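Local coordinates for protein putative isomerase YbhH (Escherichia coli, PDB 6OTV) that is probably an isomerase of the PrpF family, built on the two-domain fold of the diaminopimelate epimerase clan, with no substrate established, at residues S98-F103 / V119-V124; P69-D74 / G127-A132; K59-S64 / G94-G99. All blocks are in the same frame, centred on the assembly; numbering follows the deposited sequence.

Contact 1: S98-F103 / V119-V124; sequences SGVGAF and VRIRNV
Ile121 pushes the end of its side chain, CD1, against Val100, and this is the closest approach between helix residues 98-103 and strand residues 119-124. CD1 lies 3.6 Å from Val100 CG1 and almost as near to Val100 CB, while Ile121 CG1 and CG2 reach only CG1 of the valine. One methyl of Val100 therefore does most of the touching, with the two side chains set at a slant to each other. In Ile121 the CG1-CD1 arm leaves opposite the carbonyl carbon (chi1 -60°) and runs on extended, which carries CD1 past the valine to the helix backbone, 4.1 Å from Gly101 N.

One step back along the strand, Val119 meets bare backbone. Its CG2 sits 4.0 Å from Gly101 CA, and CG1 is hardly farther away. Gly101 has no side chain, and on the side where one would leave CA stands Val119 CG2; the helix and strand can come close here, with Gly101 CA and Val119 CA 5.7 Å apart. The side chains that meet are apolar, and all four touching residues are buried. Helix and strand axes pass 9.0 Å from each other, running at 127° between their N-to-C directions.

Alternation along the strand sorts the two faces. Val119 and Ile121 turn to the helix, whereas Arg120 lies on the far side, paired with Glu131 and bonded through NH1 to the carbonyl oxygen of Arg70 of the second subunit. Helix 94-106 is the central helix around which the strands of this domain curl, as in diaminopimelate epimerase relatives. Strand 116-123 lies between strands 73-80 and 129-135; Tyr75 of the former packs on both Val100 and Ile121, and Phe103, farther along the helix, packs on Ile63 of strand 59-65 and on Val7 and Met9 of strand 3-11.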
loop_
_atom_site.group_PDB
_atom_site.type_symbol
_atom_site.label_atom_id
_atom_site.label_comp_id
_atom_site.label_asym_id
_atom_site.label_seq_id
_atom_site.Cartn_x
_atom_site.Cartn_y
_atom_site.Cartn_z
ATOM N N SER A 98 6.872 16.455 -5.162
ATOM C CA SER A 98 6.314 16.620 -6.501
ATOM C C SER A 98 7.281 16.168 -7.586
ATOM O O SER A 98 6.847 15.773 -8.672
ATOM C CB SER A 98 5.924 18.080 -6.740
ATOM O OG SER A 98 5.315 18.636 -5.591
ATOM N N GLY A 99 8.587 16.234 -7.325
ATOM C CA GLY A 99 9.560 15.842 -8.325
ATOM C C GLY A 99 10.004 14.397 -8.284
ATOM O O GLY A 99 10.666 13.937 -9.220
ATOM N N VAL A 100 9.634 13.660 -7.235
ATOM C CA VAL A 100 10.173 12.314 -7.041
ATOM C C VAL A 100 9.749 11.394 -8.180
ATOM O O VAL A 100 10.574 10.668 -8.754
ATOM C CB VAL A 100 9.741 11.757 -5.673
ATOM C CG1 VAL A 100 10.130 10.288 -5.547
ATOM C CG2 VAL A 100 10.369 12.573 -4.548
ATOM N N GLY A 101 8.460 11.411 -8.527
ATOM C CA GLY A 101 7.956 10.487 -9.534
ATOM C C GLY A 101 8.599 10.690 -10.893
ATOM O O GLY A 101 9.026 9.731 -11.542
ATOM N N ALA A 102 8.674 11.946 -11.343
ATOM C CA ALA A 102 9.299 12.234 -12.629
ATOM C C ALA A 102 10.782 11.891 -12.609
ATOM O O ALA A 102 11.332 11.415 -13.609
ATOM C CB ALA A 102 9.094 13.704 -12.997
ATOM N N PHE A 103 11.448 12.128 -11.477
ATOM C CA PHE A 103 12.861 11.788 -11.371
ATOM C C PHE A 103 13.068 10.279 -11.430
ATOM O O PHE A 103 14.024 9.800 -12.050
ATOM C CB PHE A 103 13.440 12.368 -10.081
ATOM C CG PHE A 103 14.899 12.075 -9.880
ATOM C CD1 PHE A 103 15.867 12.882 -10.459
ATOM C CD2 PHE A 103 15.305 11.001 -9.105
ATOM C CE1 PHE A 103 17.216 12.616 -10.274
ATOM C CE2 PHE A 103 16.652 10.730 -8.916
ATOM C CZ PHE A 103 17.607 11.541 -9.501
ATOM N N VAL A 119 3.330 6.184 -9.667
ATOM C CA VAL A 119 4.553 5.932 -8.913
ATOM C C VAL A 119 4.196 5.860 -7.436
ATOM O O VAL A 119 3.712 6.842 -6.863
ATOM C CB VAL A 119 5.623 7.011 -9.151
ATOM C CG1 VAL A 119 6.899 6.653 -8.399
ATOM C CG2 VAL A 119 5.899 7.181 -10.639
ATOM N N ARG A 120 4.443 4.707 -6.819
ATOM C CA ARG A 120 4.204 4.515 -5.394
ATOM C C ARG A 120 5.450 4.925 -4.616
ATOM O O ARG A 120 6.509 4.302 -4.752
ATOM C CB ARG A 120 3.839 3.061 -5.110
ATOM C CG ARG A 120 2.445 2.693 -5.574
ATOM C CD ARG A 120 1.433 2.983 -4.487
ATOM N NE ARG A 120 0.069 2.987 -4.995
ATOM C CZ ARG A 120 -0.987 2.597 -4.291
ATOM N NH1 ARG A 120 -0.830 2.155 -3.050
ATOM N NH2 ARG A 120 -2.197 2.639 -4.832
ATOM N N ILE A 121 5.320 5.966 -3.800
ATOM C CA ILE A 121 6.447 6.576 -3.104
ATOM C C ILE A 121 6.300 6.322 -1.612
ATOM O O ILE A 121 5.224 6.537 -1.042
ATOM C CB ILE A 121 6.529 8.085 -3.392
ATOM C CG1 ILE A 121 6.712 8.334 -4.891
ATOM C CG2 ILE A 121 7.651 8.728 -2.583
ATOM C CD1 ILE A 121 6.531 9.785 -5.289
ATOM N N ARG A 122 7.378 5.871 -0.981
ATOM C CA ARG A 122 7.454 5.768 0.468
ATOM C C ARG A 122 8.420 6.830 0.974
ATOM O O ARG A 122 9.603 6.821 0.612
ATOM C CB ARG A 122 7.910 4.376 0.902
ATOM C CG ARG A 122 8.322 4.290 2.366
ATOM C CD ARG A 122 8.781 2.887 2.725
ATOM N NE ARG A 122 9.623 2.867 3.917
ATOM C CZ ARG A 122 10.926 2.610 3.910
ATOM N NH1 ARG A 122 11.545 2.339 2.772
ATOM N NH2 ARG A 122 11.612 2.616 5.044
ATOM N N ASN A 123 7.916 7.751 1.793
ATOM C CA ASN A 123 8.768 8.761 2.411
ATOM C C ASN A 123 9.469 8.138 3.611
ATOM O O ASN A 123 8.822 7.801 4.609
ATOM C CB ASN A 123 7.961 9.986 2.824
ATOM C CG ASN A 123 8.775 10.955 3.661
ATOM O OD1 ASN A 123 8.524 11.126 4.855
ATOM N ND2 ASN A 123 9.776 11.577 3.044
ATOM N N VAL A 124 10.795 7.989 3.511
ATOM C CA VAL A 124 11.570 7.334 4.562
ATOM C C VAL A 124 11.513 8.125 5.861
ATOM O O VAL A 124 11.579 7.545 6.952
ATOM C CB VAL A 124 13.023 7.123 4.085
ATOM C CG1 VAL A 124 13.854 6.436 5.158
ATOM C CG2 VAL A 124 13.046 6.308 2.800
#

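Contact 2: P69-D74 / G127-A132; sequences PRADVD and GTFIEA
Arg70 is the first residue of 69-74 to touch Phe129, and its side chain runs at roughly a right angle to that of the phenylalanine. Near its root, Arg70 CB lies 4.0 Å from Phe129 CE2. Farther out, a bend at chi3 (-64°) brings the guanidinium to the CZ end of Phe129, approaching the ring obliquely, with CZ over one guanidinium face. The nearest pair is Arg70 NH2 and Phe129 CZ, 3.7 Å apart. Since the two planes stand 64° apart, the groups are not stacked flat. A salt bridge from NH2 to Asp68 OD2 holds the charged end of the arginine.

Next comes Ala71, whose methyl sits near the plane of the ring, at its edge: CB is 3.8 Å from Phe129 CE2 and slightly farther from CD2. Between them, Arg70 and Ala71 hold the outer end of the phenyl group.

Past Ala71 the chain turns into strand 73-80. Val73 pairs by backbone hydrogen bonds with Arg120 and Arg122, and Asp74 OD2 takes a salt bridge from Arg122 NH1. Strand 116-123 thus runs between the two segments, parallel to 73-80 and antiparallel to 129-135, and Phe129 reaches across it over Arg122. The contact joins the loop leading into strand 73-80 to the start of strand 129-135, where the second subunit also packs: its Leu164 touches Arg70.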
loop_
_atom_site.group_PDB
_atom_site.type_symbol
_atom_site.label_atom_id
_atom_site.label_comp_id
_atom_site.label_asym_id
_atom_site.label_seq_id
_atom_site.Cartn_x
_atom_site.Cartn_y
_atom_site.Cartn_z
ATOM N N PRO A 69 8.026 -3.675 -0.056
ATOM C CA PRO A 69 7.330 -4.274 -1.205
ATOM C C PRO A 69 6.068 -3.532 -1.618
ATOM O O PRO A 69 5.564 -3.774 -2.723
ATOM C CB PRO A 69 7.002 -5.693 -0.718
ATOM C CG PRO A 69 7.007 -5.589 0.777
ATOM C CD PRO A 69 8.053 -4.573 1.112
ATOM N N ARG A 70 5.551 -2.634 -0.783
ATOM C CA ARG A 70 4.338 -1.897 -1.100
ATOM C C ARG A 70 4.594 -0.641 -1.924
ATOM O O ARG A 70 3.634 -0.054 -2.439
ATOM C CB ARG A 70 3.602 -1.526 0.192
ATOM C CG ARG A 70 3.111 -2.736 0.973
ATOM C CD ARG A 70 2.732 -2.375 2.398
ATOM N NE ARG A 70 3.885 -1.909 3.161
ATOM C CZ ARG A 70 3.854 -1.609 4.454
ATOM N NH1 ARG A 70 2.722 -1.726 5.137
ATOM N NH2 ARG A 70 4.956 -1.192 5.065
ATOM N N ALA A 71 5.847 -0.219 -2.075
ATOM C CA ALA A 71 6.173 1.006 -2.787
ATOM C C ALA A 71 7.098 0.708 -3.961
ATOM O O ALA A 71 7.741 -0.341 -4.023
ATOM C CB ALA A 71 6.829 2.033 -1.856
ATOM N N ASP A 72 7.152 1.652 -4.901
ATOM C CA ASP A 72 8.077 1.553 -6.023
ATOM C C ASP A 72 9.426 2.178 -5.687
ATOM O O ASP A 72 10.472 1.549 -5.872
ATOM C CB ASP A 72 7.483 2.220 -7.270
ATOM C CG ASP A 72 6.118 1.664 -7.643
ATOM O OD1 ASP A 72 5.890 0.450 -7.459
ATOM O OD2 ASP A 72 5.269 2.446 -8.116
ATOM N N VAL A 73 9.423 3.410 -5.185
ATOM C CA VAL A 73 10.659 4.110 -4.869
ATOM C C VAL A 73 10.608 4.598 -3.430
ATOM O O VAL A 73 9.535 4.842 -2.868
ATOM C CB VAL A 73 10.927 5.293 -5.829
ATOM C CG1 VAL A 73 10.972 4.815 -7.269
ATOM C CG2 VAL A 73 9.883 6.378 -5.651
ATOM N N ASP A 74 11.788 4.732 -2.833
ATOM C CA ASP A 74 11.946 5.347 -1.524
ATOM C C ASP A 74 12.407 6.789 -1.685
ATOM O O ASP A 74 13.192 7.107 -2.584
ATOM C CB ASP A 74 12.948 4.572 -0.670
ATOM C CG ASP A 74 12.327 3.371 0.005
ATOM O OD1 ASP A 74 11.078 3.285 0.043
ATOM O OD2 ASP A 74 13.086 2.509 0.498
ATOM N N GLY A 127 7.599 7.375 7.037
ATOM C CA GLY A 127 6.876 6.152 6.752
ATOM C C GLY A 127 5.574 6.345 6.006
ATOM O O GLY A 127 4.813 5.385 5.861
ATOM N N THR A 128 5.294 7.556 5.533
ATOM C CA THR A 128 4.068 7.831 4.798
ATOM C C THR A 128 4.203 7.377 3.349
ATOM O O THR A 128 5.249 7.563 2.719
ATOM C CB THR A 128 3.744 9.327 4.853
ATOM O OG1 THR A 128 3.644 9.741 6.219
ATOM C CG2 THR A 128 2.427 9.633 4.146
ATOM N N PHE A 129 3.137 6.775 2.826
ATOM C CA PHE A 129 3.089 6.319 1.442
ATOM C C PHE A 129 2.260 7.292 0.613
ATOM O O PHE A 129 1.139 7.644 0.993
ATOM C CB PHE A 129 2.503 4.908 1.351
ATOM C CG PHE A 129 3.411 3.838 1.888
ATOM C CD1 PHE A 129 3.534 3.636 3.253
ATOM C CD2 PHE A 129 4.138 3.030 1.025
ATOM C CE1 PHE A 129 4.370 2.648 3.750
ATOM C CE2 PHE A 129 4.974 2.040 1.512
ATOM C CZ PHE A 129 5.090 1.847 2.878
ATOM N N ILE A 130 2.817 7.726 -0.516
ATOM C CA ILE A 130 2.165 8.684 -1.401
ATOM C C ILE A 130 2.215 8.143 -2.820
ATOM O O ILE A 130 3.244 7.614 -3.257
ATOM C CB ILE A 130 2.828 10.080 -1.338
ATOM C CG1 ILE A 130 2.925 10.580 0.106
ATOM C CG2 ILE A 130 2.055 11.080 -2.187
ATOM C CD1 ILE A 130 4.276 10.341 0.743
ATOM N N GLU A 131 1.107 8.271 -3.543
ATOM C CA GLU A 131 1.081 7.957 -4.965
ATOM C C GLU A 131 1.215 9.247 -5.763
ATOM O O GLU A 131 0.509 10.225 -5.497
ATOM C CB GLU A 131 -0.200 7.224 -5.367
ATOM C CG GLU A 131 -0.324 7.056 -6.878
ATOM C CD GLU A 131 -1.440 6.116 -7.298
ATOM O OE1 GLU A 131 -1.858 5.264 -6.485
ATOM O OE2 GLU A 131 -1.895 6.230 -8.457
ATOM N N ALA A 132 2.128 9.246 -6.729
ATOM C CA ALA A 132 2.297 10.349 -7.661
ATOM C C ALA A 132 1.855 9.899 -9.045
ATOM O O ALA A 132 2.264 8.833 -9.517
ATOM C CB ALA A 132 3.750 10.830 -7.697
#

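Contact 3: K59-S64 / G94-G99; sequences KVAIIS and GNMLSG. With PO4 (phosphate ion), chain I.
Met96 folds its thioether down onto Lys59 and Ala61, packing the start of helix 94-106, the central helix of a diaminopimelate epimerase-like domain, against strand 59-65. The methionine is bent twice, at chi2 (-71°) and chi3 (-78°), which curls it into a hook with CG against the lysine chain and the methyl CE over the strand backbone. Met96 CG lies 3.6 Å from Lys59 CD, and SD and CE both come close to Lys59 CB. From there CE reaches on to the peptide between Val60 and Ala61, 4.0 Å from Ala61 N, and to the alanine methyl, with CE and Ala61 CB 4.2 Å apart.

Beyond CB, Lys59 runs extended through chi2 and chi3, its flank to the methionine, and bends only at chi4, where the amine leads away to Gln79 OE1. It is thus the aliphatic part of the lysine that meets Met96, and the sulfur arm lies aslant to it. Tyr75 and Phe18, from the strands on either side of 59-65, also touch both Met96 and Ala61.

The helix start carries a phosphate ion, probably from the crystallisation liquor. Gly94 N gives O3 a bond of 2.8 Å, and Ile279 N, at the start of helix 279-290, binds the ion too. An anion held at the first turns of two helices is consistent with the active-site cleft of this clan. Asn95 bonds it by side chain and, weakly, by backbone N; its OD1 accepts from Arg337 NH1 and Thr13 N, which fixes the turn of the amide. The backbone O of Asn95 accepts from Ser98 N and Ser98 OG, both from the same face. On the phosphate side, Asn95 ND2 donates to O2 at 2.7 Å, almost straight at 175°.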
loop_
_atom_site.group_PDB
_atom_site.type_symbol
_atom_site.label_atom_id
_atom_site.label_comp_id
_atom_site.label_asym_id
_atom_site.label_seq_id
_atom_site.Cartn_x
_atom_site.Cartn_y
_atom_site.Cartn_z
ATOM N N LYS A 59 17.110 22.357 -0.447
ATOM C CA LYS A 59 16.553 21.068 -0.071
ATOM C C LYS A 59 17.189 19.959 -0.899
ATOM O O LYS A 59 17.766 20.201 -1.963
ATOM C CB LYS A 59 15.029 21.056 -0.255
ATOM C CG LYS A 59 14.286 22.131 0.542
ATOM C CD LYS A 59 12.779 22.014 0.334
ATOM C CE LYS A 59 12.009 23.090 1.085
ATOM N NZ LYS A 59 12.114 22.916 2.555
ATOM N N VAL A 60 17.086 18.731 -0.392
ATOM C CA VAL A 60 17.627 17.551 -1.061
ATOM C C VAL A 60 16.587 16.439 -1.011
ATOM O O VAL A 60 15.920 16.243 0.011
ATOM C CB VAL A 60 18.952 17.080 -0.417
ATOM C CG1 VAL A 60 19.469 15.829 -1.109
ATOM C CG2 VAL A 60 20.004 18.183 -0.460
ATOM N N ALA A 61 16.452 15.713 -2.119
ATOM C CA ALA A 61 15.653 14.495 -2.187
ATOM C C ALA A 61 16.561 13.352 -2.615
ATOM O O ALA A 61 17.185 13.418 -3.680
ATOM C CB ALA A 61 14.486 14.649 -3.164
ATOM N N ILE A 62 16.639 12.313 -1.790
ATOM C CA ILE A 62 17.466 11.144 -2.068
ATOM C C ILE A 62 16.534 10.005 -2.462
ATOM O O ILE A 62 15.730 9.534 -1.646
ATOM C CB ILE A 62 18.345 10.770 -0.867
ATOM C CG1 ILE A 62 19.231 11.959 -0.475
ATOM C CG2 ILE A 62 19.184 9.538 -1.187
ATOM C CD1 ILE A 62 19.963 11.779 0.848
ATOM N N ILE A 63 16.639 9.559 -3.713
ATOM C CA ILE A 63 15.683 8.636 -4.317
ATOM C C ILE A 63 16.368 7.301 -4.576
ATOM O O ILE A 63 17.537 7.255 -4.980
ATOM C CB ILE A 63 15.103 9.208 -5.627
ATOM C CG1 ILE A 63 14.726 10.687 -5.462
ATOM C CG2 ILE A 63 13.912 8.387 -6.085
ATOM C CD1 ILE A 63 13.714 10.953 -4.378
ATOM N N SER A 64 15.628 6.214 -4.361
ATOM C CA SER A 64 16.125 4.871 -4.625
ATOM C C SER A 64 14.935 3.943 -4.819
ATOM O O SER A 64 13.795 4.287 -4.496
ATOM C CB SER A 64 17.012 4.367 -3.484
ATOM O OG SER A 64 16.233 4.051 -2.344
ATOM N N GLY A 94 6.385 18.038 1.134
ATOM C CA GLY A 94 5.433 17.667 0.105
ATOM C C GLY A 94 5.688 18.327 -1.230
ATOM O O GLY A 94 5.262 17.800 -2.263
ATOM N N ASN A 95 6.378 19.465 -1.235
ATOM C CA ASN A 95 6.676 20.127 -2.497
ATOM C C ASN A 95 7.811 19.429 -3.238
ATOM O O ASN A 95 7.711 19.191 -4.445
ATOM C CB ASN A 95 6.995 21.597 -2.245
ATOM C CG ASN A 95 5.753 22.406 -1.973
ATOM O OD1 ASN A 95 5.081 22.857 -2.901
ATOM N ND2 ASN A 95 5.420 22.573 -0.698
ATOM N N MET A 96 8.894 19.085 -2.534
ATOM C CA MET A 96 9.944 18.293 -3.169
ATOM C C MET A 96 9.416 16.933 -3.600
ATOM O O MET A 96 9.892 16.364 -4.590
ATOM C CB MET A 96 11.137 18.132 -2.224
ATOM C CG MET A 96 11.910 19.417 -1.989
ATOM S SD MET A 96 12.848 19.948 -3.437
ATOM C CE MET A 96 14.263 18.851 -3.351
ATOM N N LEU A 97 8.423 16.408 -2.880
ATOM C CA LEU A 97 7.771 15.167 -3.282
ATOM C C LEU A 97 7.237 15.249 -4.707
ATOM O O LEU A 97 7.179 14.231 -5.406
ATOM C CB LEU A 97 6.643 14.850 -2.300
ATOM C CG LEU A 97 5.816 13.580 -2.469
ATOM C CD1 LEU A 97 6.690 12.343 -2.365
ATOM C CD2 LEU A 97 4.719 13.556 -1.422
ATOM N N SER A 98 6.872 16.455 -5.162
ATOM C CA SER A 98 6.314 16.620 -6.501
ATOM C C SER A 98 7.281 16.168 -7.586
ATOM O O SER A 98 6.847 15.773 -8.672
ATOM C CB SER A 98 5.924 18.080 -6.740
ATOM O OG SER A 98 5.315 18.636 -5.591
ATOM N N GLY A 99 8.587 16.234 -7.325
ATOM C CA GLY A 99 9.560 15.842 -8.325
ATOM C C GLY A 99 10.004 14.397 -8.284
ATOM O O GLY A 99 10.666 13.937 -9.220
HETATM P P PO4 I . 5.915 21.522 2.524
HETATM O O1 PO4 I . 6.604 22.170 3.704
HETATM O O2 PO4 I . 6.846 21.507 1.336
HETATM O O3 PO4 I . 5.512 20.108 2.886
HETATM O O4 PO4 I . 4.685 22.315 2.158
#

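Overall arrangement
Of the contacting segments, 59-64 comes first, on strand 59-65, and strand 73-80 follows it as its antiparallel neighbour. Contact 3 closes the first loop when the chain enters helix 94-106 at residues 94-99. By then the 69-74 segment of contact 2 has gone by, still waiting for its partner, so contacts 2 and 3 cross. The helix hands Ser98 and Gly99 from contact 3 to contact 1, which closes a short loop at strand 116-123 and falls entirely within the longer one that contact 2 completes at 127-132. Leu97, in 94-99, packs on Ile121 and Ile130. They tie helix 94-106 to strands 59-65 and 116-123, and the loop before strand 73-80 to strand 129-135.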